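Local coordinates for protein adenosine deaminase (Burkholderia ambifaria, PDB 4GXW) that is a zinc-containing amidohydrolase of the adenosine and AMP deaminase family and probably removes the amino group of an adenine-type base by hydrolysis, at residues G40-R43 against H44-V48; R81-D84 against R85-T89; D188-E191 against N192-P195; T229-L233 against L234-R238. One frame throughout, in Å; residues are numbered along the deposited sequence.

Contact 1 of 4, residues G40-R43 against H44-V48; sequences GAVR and HDTFV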
loop_
_atom_site.group_PDB
_atom_site.type_symbol
_atom_site.label_atom_id
_atom_site.label_comp_id
_atom_site.label_asym_id
_atom_site.label_seq_id
_atom_site.Cartn_x
_atom_site.Cartn_y
_atom_site.Cartn_z
ATOM N N GLY A 40 3.828 1.164 -8.794
ATOM C CA GLY A 40 3.359 -0.216 -8.837
ATOM C C GLY A 40 1.893 -0.354 -9.232
ATOM O O GLY A 40 1.306 -1.443 -9.139
ATOM N N ALA A 41 1.301 0.760 -9.660
ATOM C CA ALA A 41 -0.108 0.819 -10.044
ATOM C C ALA A 41 -0.283 1.307 -11.479
ATOM O O ALA A 41 -1.367 1.727 -11.858
ATOM C CB ALA A 41 -0.889 1.712 -9.089
ATOM N N VAL A 42 0.782 1.269 -12.274
ATOM C CA VAL A 42 0.674 1.669 -13.670
ATOM C C VAL A 42 -0.008 0.572 -14.486
ATOM O O VAL A 42 0.404 -0.591 -14.439
ATOM C CB VAL A 42 2.067 2.000 -14.257
ATOM C CG1 VAL A 42 1.953 2.395 -15.714
ATOM C CG2 VAL A 42 2.728 3.116 -13.445
ATOM N N ARG A 43 -1.049 0.938 -15.230
ATOM C CA ARG A 43 -1.751 -0.034 -16.068
ATOM C C ARG A 43 -0.829 -0.531 -17.175
ATOM O O ARG A 43 -0.047 0.247 -17.730
ATOM C CB ARG A 43 -2.996 0.597 -16.689
ATOM C CG ARG A 43 -4.038 1.072 -15.689
ATOM C CD ARG A 43 -5.169 1.781 -16.411
ATOM N NE ARG A 43 -6.071 2.462 -15.491
ATOM C CZ ARG A 43 -6.923 3.410 -15.851
ATOM N NH1 ARG A 43 -7.014 3.789 -17.123
ATOM N NH2 ARG A 43 -7.686 3.988 -14.940
ATOM N N HIS A 44 -0.931 -1.816 -17.502
ATOM C CA HIS A 44 -0.093 -2.399 -18.547
ATOM C C HIS A 44 -0.100 -1.565 -19.826
ATOM O O HIS A 44 0.954 -1.279 -20.393
ATOM C CB HIS A 44 -0.539 -3.831 -18.848
ATOM C CG HIS A 44 0.189 -4.460 -19.995
ATOM N ND1 HIS A 44 -0.205 -4.295 -21.306
ATOM C CD2 HIS A 44 1.290 -5.246 -20.031
ATOM C CE1 HIS A 44 0.618 -4.958 -22.098
ATOM N NE2 HIS A 44 1.537 -5.542 -21.350
ATOM N N ASP A 45 -1.280 -1.146 -20.269
ATOM C CA ASP A 45 -1.363 -0.413 -21.528
ATOM C C ASP A 45 -0.822 1.024 -21.435
ATOM O O ASP A 45 -0.374 1.600 -22.431
ATOM C CB ASP A 45 -2.788 -0.451 -22.082
ATOM C CG ASP A 45 -3.218 -1.853 -22.486
ATOM O OD1 ASP A 45 -2.374 -2.778 -22.482
ATOM O OD2 ASP A 45 -4.407 -2.034 -22.817
ATOM N N THR A 46 -0.850 1.597 -20.241
ATOM C CA THR A 46 -0.218 2.895 -20.043
ATOM C C THR A 46 1.306 2.753 -20.033
ATOM O O THR A 46 2.018 3.610 -20.557
ATOM C CB THR A 46 -0.735 3.581 -18.768
ATOM O OG1 THR A 46 -2.137 3.817 -18.929
ATOM C CG2 THR A 46 -0.025 4.904 -18.532
ATOM N N PHE A 47 1.788 1.653 -19.454
ATOM C CA PHE A 47 3.211 1.311 -19.482
ATOM C C PHE A 47 3.678 1.216 -20.941
ATOM O O PHE A 47 4.727 1.756 -21.306
ATOM C CB PHE A 47 3.440 -0.010 -18.733
ATOM C CG PHE A 47 4.872 -0.247 -18.309
ATOM C CD1 PHE A 47 5.827 -0.659 -19.226
ATOM C CD2 PHE A 47 5.248 -0.100 -16.980
ATOM C CE1 PHE A 47 7.142 -0.889 -18.829
ATOM C CE2 PHE A 47 6.559 -0.329 -16.580
ATOM C CZ PHE A 47 7.502 -0.724 -17.503
ATOM N N VAL A 48 2.886 0.538 -21.772
ATOM C CA VAL A 48 3.155 0.439 -23.206
ATOM C C VAL A 48 3.235 1.811 -23.877
ATOM O O VAL A 48 4.182 2.091 -24.615
ATOM C CB VAL A 48 2.094 -0.441 -23.896
ATOM C CG1 VAL A 48 2.179 -0.319 -25.414
ATOM C CG2 VAL A 48 2.262 -1.884 -23.457
#
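Val42 reaches into the first turn of helix 44-54 with one methyl: CG1 lies 3.8 Å from Phe47 N and 4.1 Å from Phe47 CB. It gets there because CG1 is anti to the backbone N (chi1 179°), which sends CG2 the other way, beside the backbone N. The methyl comes in obliquely beside the phenyl group, so it packs mainly against the root of that side chain. Just behind it is a backbone bond of the first turn, Phe47 N to Arg43 O at 2.9 Å, nearly straight and met almost along the C=O axis. Arg43 therefore sits at the N-cap, though it contributes its carbonyl here and not its side chain. Its CB faces Thr46 OG1 at 4.0 Å, while the extended chain carries the guanidinium away to salt bridges with Asp104 and Glu103. Thr46 OG1 has its own bond to Glu100, so helix 91-106 holds both polar groups.

Next along the helix, His44 ND1 gives a 2.9 Å bond to Asp45 OD1, with the carboxylate oxygen in the imidazole plane, and NE2 makes a weak bond to Asp64. Tyr67 meets both His44 and Phe47 edge-to-face, and its hydroxyl bonds to Val42 O.

Val42 and Phe47 thus make an apolar contact, with polar groups of Arg43, Thr46 and His44 near it. Asp45, with a weaker contribution from Asp64, may favour a protonated His44, and the carboxylate of Asp45, in the helix's first turn, would be stabilised by the positive end of the helix dipole.

Contact 2 of 4, residues R81-D84 against R85-T89; sequences RALD and RYLLT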
loop_
_atom_site.group_PDB
_atom_site.type_symbol
_atom_site.label_atom_id
_atom_site.label_comp_id
_atom_site.label_asym_id
_atom_site.label_seq_id
_atom_site.Cartn_x
_atom_site.Cartn_y
_atom_site.Cartn_z
ATOM N N ARG A 81 12.160 0.867 -10.926
ATOM C CA ARG A 81 13.417 1.470 -11.358
ATOM C C ARG A 81 13.395 1.793 -12.853
ATOM O O ARG A 81 13.875 2.847 -13.273
ATOM C CB ARG A 81 14.600 0.552 -11.032
ATOM C CG ARG A 81 14.860 0.302 -9.550
ATOM C CD ARG A 81 15.256 1.575 -8.815
ATOM N NE ARG A 81 15.665 1.296 -7.437
ATOM C CZ ARG A 81 15.792 2.230 -6.496
ATOM N NH1 ARG A 81 15.534 3.499 -6.790
ATOM N NH2 ARG A 81 16.156 1.891 -5.262
ATOM N N ALA A 82 12.841 0.882 -13.650
ATOM C CA ALA A 82 12.721 1.103 -15.093
ATOM C C ALA A 82 11.787 2.275 -15.418
ATOM O O ALA A 82 12.045 3.041 -16.348
ATOM C CB ALA A 82 12.244 -0.167 -15.797
ATOM N N LEU A 83 10.703 2.412 -14.650
ATOM C CA LEU A 83 9.792 3.545 -14.818
ATOM C C LEU A 83 10.533 4.872 -14.613
ATOM O O LEU A 83 10.443 5.774 -15.453
ATOM C CB LEU A 83 8.573 3.412 -13.889
ATOM C CG LEU A 83 7.458 2.507 -14.427
ATOM C CD1 LEU A 83 6.610 1.960 -13.301
ATOM C CD2 LEU A 83 6.610 3.299 -15.389
ATOM N N ASP A 84 11.289 4.981 -13.519
ATOM C CA ASP A 84 12.057 6.199 -13.257
ATOM C C ASP A 84 13.091 6.482 -14.344
ATOM O O ASP A 84 13.244 7.616 -14.790
ATOM C CB ASP A 84 12.816 6.108 -11.921
ATOM C CG ASP A 84 11.952 6.400 -10.703
ATOM O OD1 ASP A 84 10.837 6.928 -10.826
ATOM O OD2 ASP A 84 12.424 6.099 -9.583
ATOM N N ARG A 85 13.824 5.454 -14.757
ATOM C CA ARG A 85 14.971 5.689 -15.631
ATOM C C ARG A 85 14.597 5.907 -17.096
ATOM O O ARG A 85 15.265 6.670 -17.795
ATOM C CB ARG A 85 16.025 4.577 -15.491
ATOM C CG ARG A 85 17.350 4.903 -16.193
ATOM C CD ARG A 85 18.475 3.949 -15.803
ATOM N NE ARG A 85 18.828 4.061 -14.390
ATOM C CZ ARG A 85 19.582 5.026 -13.875
ATOM N NH1 ARG A 85 20.066 5.986 -14.652
ATOM N NH2 ARG A 85 19.844 5.035 -12.574
ATOM N N TYR A 86 13.529 5.256 -17.557
ATOM C CA TYR A 86 13.228 5.250 -18.993
ATOM C C TYR A 86 11.844 5.748 -19.410
ATOM O O TYR A 86 11.688 6.280 -20.512
ATOM C CB TYR A 86 13.445 3.847 -19.575
ATOM C CG TYR A 86 14.861 3.342 -19.415
ATOM C CD1 TYR A 86 15.904 3.950 -20.091
ATOM C CD2 TYR A 86 15.154 2.274 -18.580
ATOM C CE1 TYR A 86 17.203 3.509 -19.956
ATOM C CE2 TYR A 86 16.461 1.822 -18.431
ATOM C CZ TYR A 86 17.476 2.449 -19.124
ATOM O OH TYR A 86 18.775 2.021 -18.994
ATOM N N LEU A 87 10.844 5.572 -18.558
ATOM C CA LEU A 87 9.464 5.765 -19.004
ATOM C C LEU A 87 8.833 7.087 -18.615
ATOM O O LEU A 87 8.103 7.687 -19.403
ATOM C CB LEU A 87 8.559 4.645 -18.493
ATOM C CG LEU A 87 8.350 3.435 -19.395
ATOM C CD1 LEU A 87 9.613 2.614 -19.423
ATOM C CD2 LEU A 87 7.160 2.610 -18.915
ATOM N N LEU A 88 9.073 7.519 -17.385
ATOM C CA LEU A 88 8.453 8.733 -16.870
ATOM C C LEU A 88 9.367 9.901 -17.222
ATOM O O LEU A 88 10.397 10.125 -16.569
ATOM C CB LEU A 88 8.247 8.618 -15.353
ATOM C CG LEU A 88 7.343 7.452 -14.930
ATOM C CD1 LEU A 88 7.393 7.220 -13.423
ATOM C CD2 LEU A 88 5.897 7.649 -15.405
ATOM N N THR A 89 9.013 10.629 -18.276
ATOM C CA THR A 89 9.912 11.653 -18.806
ATOM C C THR A 89 9.355 13.076 -18.759
ATOM O O THR A 89 10.076 14.027 -19.070
ATOM C CB THR A 89 10.345 11.338 -20.255
ATOM O OG1 THR A 89 9.206 11.388 -21.120
ATOM C CG2 THR A 89 10.996 9.950 -20.339
HETATM O O HOH W 1 12.711 8.705 -17.358
#
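Leu83 O is gripped by two successive amides as the helix runs out, Leu88 N at 2.9 Å and Leu87 N at 3.1 Å. The bond to Leu88 is close to straight and only modestly tilted from the carbonyl plane. That from Leu87 comes from above the plane and is more bent, with 142° at its hydrogen. Just before, Arg85 N and Tyr86 N keep the regular i to i-4 pattern, bonding to Arg81 O and Ala82 O. Asp84 O then takes a different partner: a water 2.8 Å away donates to it and also, at 2.8 Å, to Leu88 O, bridging the point where the chain leaves the helix. Ser126 OG bonds to Asp84 O as well.

Packing follows the same spacing. Leu83 CD2 meets Leu87 CD2 at 3.6 Å, the two side chains crossing obliquely, while Leu83 CB faces Leu88 CD1 at 4.0 Å. Phe47 of helix 44-54 presses on both Leu83 and Leu87, and Leu88 turns to Leu50 and to Leu94 and Ile97 of helix 91-106. On the outer side, Arg85 CG lies centrally over one face of the Tyr86 ring, 3.8 Å above its plane. Arg81 points away to a salt bridge with Asp159 and a cation-pi contact with Tyr189.

The step from four-residue to five-residue bonding is a pi-type turn, here ending helix 77-87 among the helices beside the zinc-site end of the barrel.

Contact 3 of 4, residues D188-E191 against N192-P195; sequences DYRE and NDRP
Arg190 lies over Asn192 just before a type II beta turn that runs from Glu191 to Arg194, in the loop leaving barrel strand 184-188. Ahead of it, Asp188 ends the strand, and Tyr189 packs its ring on Leu77 and Leu80 of helix 77-87; the contact proper begins one residue later. The Arg190 chain is extended as far as NE, and the turn at chi4 (-103°) lays the guanidinium flat over the Asn192 side chain. Its plane and that of the amide are only 5° apart, a parallel stack, with Asn192 CB 3.4 Å from Arg190 CZ and over the centre of the group. Asp193 OD2 is near but oblique, 4.3 Å from Arg190 NH2, beyond a salt bridge, where the opposite charges may still attract weakly. The backbone of Arg190 also takes part: a water donates to both Arg190 O and Asn192 O, tying the two carbonyls together.

Glu191 turns its side chain the other way, inward to Asn226, Gly218 and Glu219, within about 5 Å of the side chain of the zinc ligand His216. Meanwhile its carbonyl closes the turn, accepting Arg194 N at 3.0 Å from above the carbonyl plane. Asp193 supplies the positive phi (65°) expected at the third position. Past the turn, Arg194 bends back to the carbonyls of Arg160 and Gln162, which holds the loop to the neighbouring one after strand 151-159.

A second water donates to Asn192 OD1 at 2.7 Å and receives a weak bond from Arg190 NE.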
loop_
_atom_site.group_PDB
_atom_site.type_symbol
_atom_site.label_atom_id
_atom_site.label_comp_id
_atom_site.label_asym_id
_atom_site.label_seq_id
_atom_site.Cartn_x
_atom_site.Cartn_y
_atom_site.Cartn_z
ATOM N N ASP A 188 10.917 3.200 1.814
ATOM C CA ASP A 188 10.769 1.909 1.152
ATOM C C ASP A 188 12.000 1.559 0.309
ATOM O O ASP A 188 13.072 2.136 0.513
ATOM C CB ASP A 188 9.454 1.846 0.355
ATOM C CG ASP A 188 9.296 2.993 -0.632
ATOM O OD1 ASP A 188 10.249 3.302 -1.369
ATOM O OD2 ASP A 188 8.199 3.598 -0.678
ATOM N N TYR A 189 11.824 0.642 -0.640
ATOM C CA TYR A 189 12.896 -0.064 -1.351
ATOM C C TYR A 189 13.564 -1.122 -0.454
ATOM O O TYR A 189 13.010 -1.454 0.600
ATOM C CB TYR A 189 13.856 0.883 -2.082
ATOM C CG TYR A 189 13.325 1.373 -3.424
ATOM C CD1 TYR A 189 13.313 0.529 -4.528
ATOM C CD2 TYR A 189 12.852 2.669 -3.595
ATOM C CE1 TYR A 189 12.849 0.949 -5.756
ATOM C CE2 TYR A 189 12.387 3.104 -4.846
ATOM C CZ TYR A 189 12.382 2.224 -5.913
ATOM O OH TYR A 189 11.947 2.615 -7.165
ATOM N N ARG A 190 14.704 -1.683 -0.852
ATOM C CA ARG A 190 15.192 -2.890 -0.179
ATOM C C ARG A 190 15.649 -2.607 1.251
ATOM O O ARG A 190 16.529 -1.784 1.467
ATOM C CB ARG A 190 16.310 -3.555 -0.986
ATOM C CG ARG A 190 16.698 -4.954 -0.506
ATOM C CD ARG A 190 17.749 -5.592 -1.417
ATOM N NE ARG A 190 18.192 -6.901 -0.934
ATOM C CZ ARG A 190 19.348 -7.121 -0.315
ATOM N NH1 ARG A 190 19.668 -8.345 0.092
ATOM N NH2 ARG A 190 20.189 -6.115 -0.099
ATOM N N GLU A 191 15.045 -3.295 2.218
ATOM C CA GLU A 191 15.300 -3.028 3.634
ATOM C C GLU A 191 16.647 -3.592 4.106
ATOM O O GLU A 191 17.292 -3.026 5.002
ATOM C CB GLU A 191 14.137 -3.574 4.486
ATOM C CG GLU A 191 14.133 -3.122 5.933
ATOM C CD GLU A 191 12.908 -3.598 6.706
ATOM O OE1 GLU A 191 11.955 -4.130 6.082
ATOM O OE2 GLU A 191 12.912 -3.453 7.951
ATOM N N ASN A 192 17.079 -4.691 3.494
ATOM C CA ASN A 192 18.303 -5.374 3.912
ATOM C C ASN A 192 19.498 -4.425 3.971
ATOM O O ASN A 192 19.775 -3.717 3.003
ATOM C CB ASN A 192 18.645 -6.512 2.946
ATOM C CG ASN A 192 17.478 -7.442 2.688
ATOM O OD1 ASN A 192 16.439 -7.022 2.179
ATOM N ND2 ASN A 192 17.658 -8.721 3.009
ATOM N N ASP A 193 20.182 -4.412 5.110
ATOM C CA ASP A 193 21.392 -3.604 5.293
ATOM C C ASP A 193 21.192 -2.085 5.227
ATOM O O ASP A 193 22.176 -1.335 5.202
ATOM C CB ASP A 193 22.479 -4.027 4.295
ATOM C CG ASP A 193 22.788 -5.502 4.373
ATOM O OD1 ASP A 193 23.037 -5.994 5.491
ATOM O OD2 ASP A 193 22.757 -6.176 3.321
ATOM N N ARG A 194 19.941 -1.633 5.213
ATOM C CA ARG A 194 19.624 -0.208 5.189
ATOM C C ARG A 194 18.627 0.084 6.308
ATOM O O ARG A 194 17.451 0.380 6.063
ATOM C CB ARG A 194 19.063 0.220 3.828
ATOM C CG ARG A 194 19.942 -0.147 2.638
ATOM C CD ARG A 194 21.289 0.553 2.694
ATOM N NE ARG A 194 21.157 1.982 2.424
ATOM C CZ ARG A 194 22.157 2.851 2.492
ATOM N NH1 ARG A 194 23.373 2.451 2.837
ATOM N NH2 ARG A 194 21.936 4.131 2.222
ATOM N N PRO A 195 19.090 -0.007 7.559
ATOM C CA PRO A 195 18.158 0.013 8.690
ATOM C C PRO A 195 17.538 1.394 8.919
ATOM O O PRO A 195 18.110 2.416 8.525
ATOM C CB PRO A 195 19.039 -0.412 9.863
ATOM C CG PRO A 195 20.386 0.073 9.489
ATOM C CD PRO A 195 20.484 -0.167 8.005
HETATM O O HOH W 2 15.765 -8.118 -0.168
HETATM O O HOH W 3 19.071 -2.704 0.613
#

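Contact 4 of 4, residues T229-L233 against L234-R238; sequences TAVDL and LHVDR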
loop_
_atom_site.group_PDB
_atom_site.type_symbol
_atom_site.label_atom_id
_atom_site.label_comp_id
_atom_site.label_asym_id
_atom_site.label_seq_id
_atom_site.Cartn_x
_atom_site.Cartn_y
_atom_site.Cartn_z
ATOM N N THR A 229 12.588 0.230 16.193
ATOM C CA THR A 229 13.261 1.477 15.845
ATOM C C THR A 229 12.306 2.452 15.138
ATOM O O THR A 229 12.273 3.644 15.466
ATOM C CB THR A 229 14.497 1.201 14.980
ATOM O OG1 THR A 229 15.421 0.419 15.746
ATOM C CG2 THR A 229 15.171 2.502 14.572
ATOM N N ALA A 230 11.512 1.961 14.188
ATOM C CA ALA A 230 10.557 2.835 13.509
ATOM C C ALA A 230 9.581 3.472 14.490
ATOM O O ALA A 230 9.332 4.689 14.446
ATOM C CB ALA A 230 9.804 2.075 12.437
ATOM N N VAL A 231 9.029 2.655 15.382
ATOM C CA VAL A 231 8.017 3.143 16.305
ATOM C C VAL A 231 8.595 4.009 17.423
ATOM O O VAL A 231 8.032 5.054 17.752
ATOM C CB VAL A 231 7.201 1.970 16.884
ATOM C CG1 VAL A 231 6.224 2.462 17.937
ATOM C CG2 VAL A 231 6.473 1.235 15.758
ATOM N N ASP A 232 9.714 3.582 17.999
ATOM C CA ASP A 232 10.222 4.227 19.210
ATOM C C ASP A 232 11.413 5.164 19.036
ATOM O O ASP A 232 11.729 5.917 19.953
ATOM C CB ASP A 232 10.527 3.179 20.289
ATOM C CG ASP A 232 9.273 2.522 20.823
ATOM O OD1 ASP A 232 8.236 3.217 20.897
ATOM O OD2 ASP A 232 9.326 1.320 21.171
ATOM N N LEU A 233 12.072 5.124 17.881
ATOM C CA LEU A 233 13.094 6.119 17.566
ATOM C C LEU A 233 12.546 7.124 16.556
ATOM O O LEU A 233 12.565 8.334 16.796
ATOM C CB LEU A 233 14.371 5.474 17.010
ATOM C CG LEU A 233 15.444 6.529 16.685
ATOM C CD1 LEU A 233 15.999 7.186 17.947
ATOM C CD2 LEU A 233 16.554 5.938 15.827
ATOM N N LEU A 234 12.051 6.632 15.426
ATOM C CA LEU A 234 11.546 7.523 14.385
ATOM C C LEU A 234 10.194 8.122 14.770
ATOM O O LEU A 234 9.794 9.152 14.224
ATOM C CB LEU A 234 11.443 6.803 13.038
ATOM C CG LEU A 234 12.734 6.179 12.510
ATOM C CD1 LEU A 234 12.478 5.643 11.115
ATOM C CD2 LEU A 234 13.899 7.173 12.506
ATOM N N HIS A 235 9.493 7.466 15.697
ATOM C CA HIS A 235 8.177 7.909 16.168
ATOM C C HIS A 235 7.122 7.912 15.067
ATOM O O HIS A 235 6.313 8.828 14.984
ATOM C CB HIS A 235 8.252 9.288 16.851
ATOM C CG HIS A 235 9.218 9.344 17.995
ATOM N ND1 HIS A 235 9.082 8.566 19.125
ATOM C CD2 HIS A 235 10.344 10.076 18.180
ATOM C CE1 HIS A 235 10.075 8.819 19.958
ATOM N NE2 HIS A 235 10.852 9.735 19.410
ATOM N N VAL A 236 7.107 6.876 14.237
ATOM C CA VAL A 236 6.141 6.821 13.144
ATOM C C VAL A 236 4.708 6.756 13.660
ATOM O O VAL A 236 4.431 6.242 14.754
ATOM C CB VAL A 236 6.402 5.642 12.166
ATOM C CG1 VAL A 236 7.759 5.798 11.504
ATOM C CG2 VAL A 236 6.295 4.294 12.875
ATOM N N ASP A 237 3.802 7.286 12.854
ATOM C CA ASP A 237 2.384 7.256 13.173
ATOM C C ASP A 237 1.731 5.925 12.857
ATOM O O ASP A 237 0.742 5.556 13.481
ATOM C CB ASP A 237 1.669 8.394 12.452
ATOM C CG ASP A 237 2.180 9.735 12.880
ATOM O OD1 ASP A 237 1.858 10.144 14.022
ATOM O OD2 ASP A 237 2.950 10.374 12.127
ATOM N N ARG A 238 2.267 5.225 11.867
ATOM C CA ARG A 238 1.833 3.863 11.578
ATOM C C ARG A 238 3.002 3.106 10.966
ATOM O O ARG A 238 4.040 3.698 10.680
ATOM C CB ARG A 238 0.577 3.821 10.688
ATOM C CG ARG A 238 0.750 4.483 9.332
ATOM C CD ARG A 238 -0.536 4.413 8.484
ATOM N NE ARG A 238 -0.265 4.891 7.128
ATOM C CZ ARG A 238 -0.900 5.885 6.504
ATOM N NH1 ARG A 238 -1.912 6.529 7.067
ATOM N NH2 ARG A 238 -0.524 6.232 5.286
HETATM O O HOH W 4 5.533 6.029 17.282
#
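Val236 pushes a methyl into the shallow hollow at the end of helix 224-232: its CG2 rests on the Ala230 methyl, 4.2 Å from Ala230 CB and 4.2 Å from Val231 CG2, with Ala230 O below it at 3.4 Å. With CG2 set between the backbone N and the carbonyl carbon (chi1 -62° for CG1), the branch faces straight into the groove. Leu234 also packs on Ala230, CB against Ala230 O at 3.3 Å and CG near Ala230 CA. Tyr203 of helix 200-208 backs both Leu234 and Val236.

Thr229 O takes both Leu233 N and, in a nearly straight i to i-5 bond, Leu234 N. His235, with positive phi, is the first residue to leave helical geometry, and it turns the chain toward strand 238-239 of the barrel. Val236 N follows with a 3.1 Å bond to Ala230 O.

The reversal folds the His235 ring back over the helix end. Leu233 O sits over one face near the rim, 3.1 Å from His235 CD2, and Asp232 O lies obliquely by CE1. His235 CA makes a CH...O contact with Val231 O, and a water bridges Val231 O and Val236 O, donating to both.

How the contacts relate
Along the chain the contacts follow one another in order, all within the one deaminase barrel. Contacts 1 and 2 are neighbours, centres about 12 Å apart: the start of helix 44-54 and the end of helix 77-87 pack together. Contact 2 also touches contact 3. Contact 3 lies in the loop after strand 184-188, and contact 4 joins helix 224-232 to strand 238-239, its centre about 16 Å from that of contact 3 without touching it. Contacts 1 and 4, with centres about 33 Å apart, lie on opposite sides of the chain's centre. The series thus runs from beside the zinc site to the far side of the barrel.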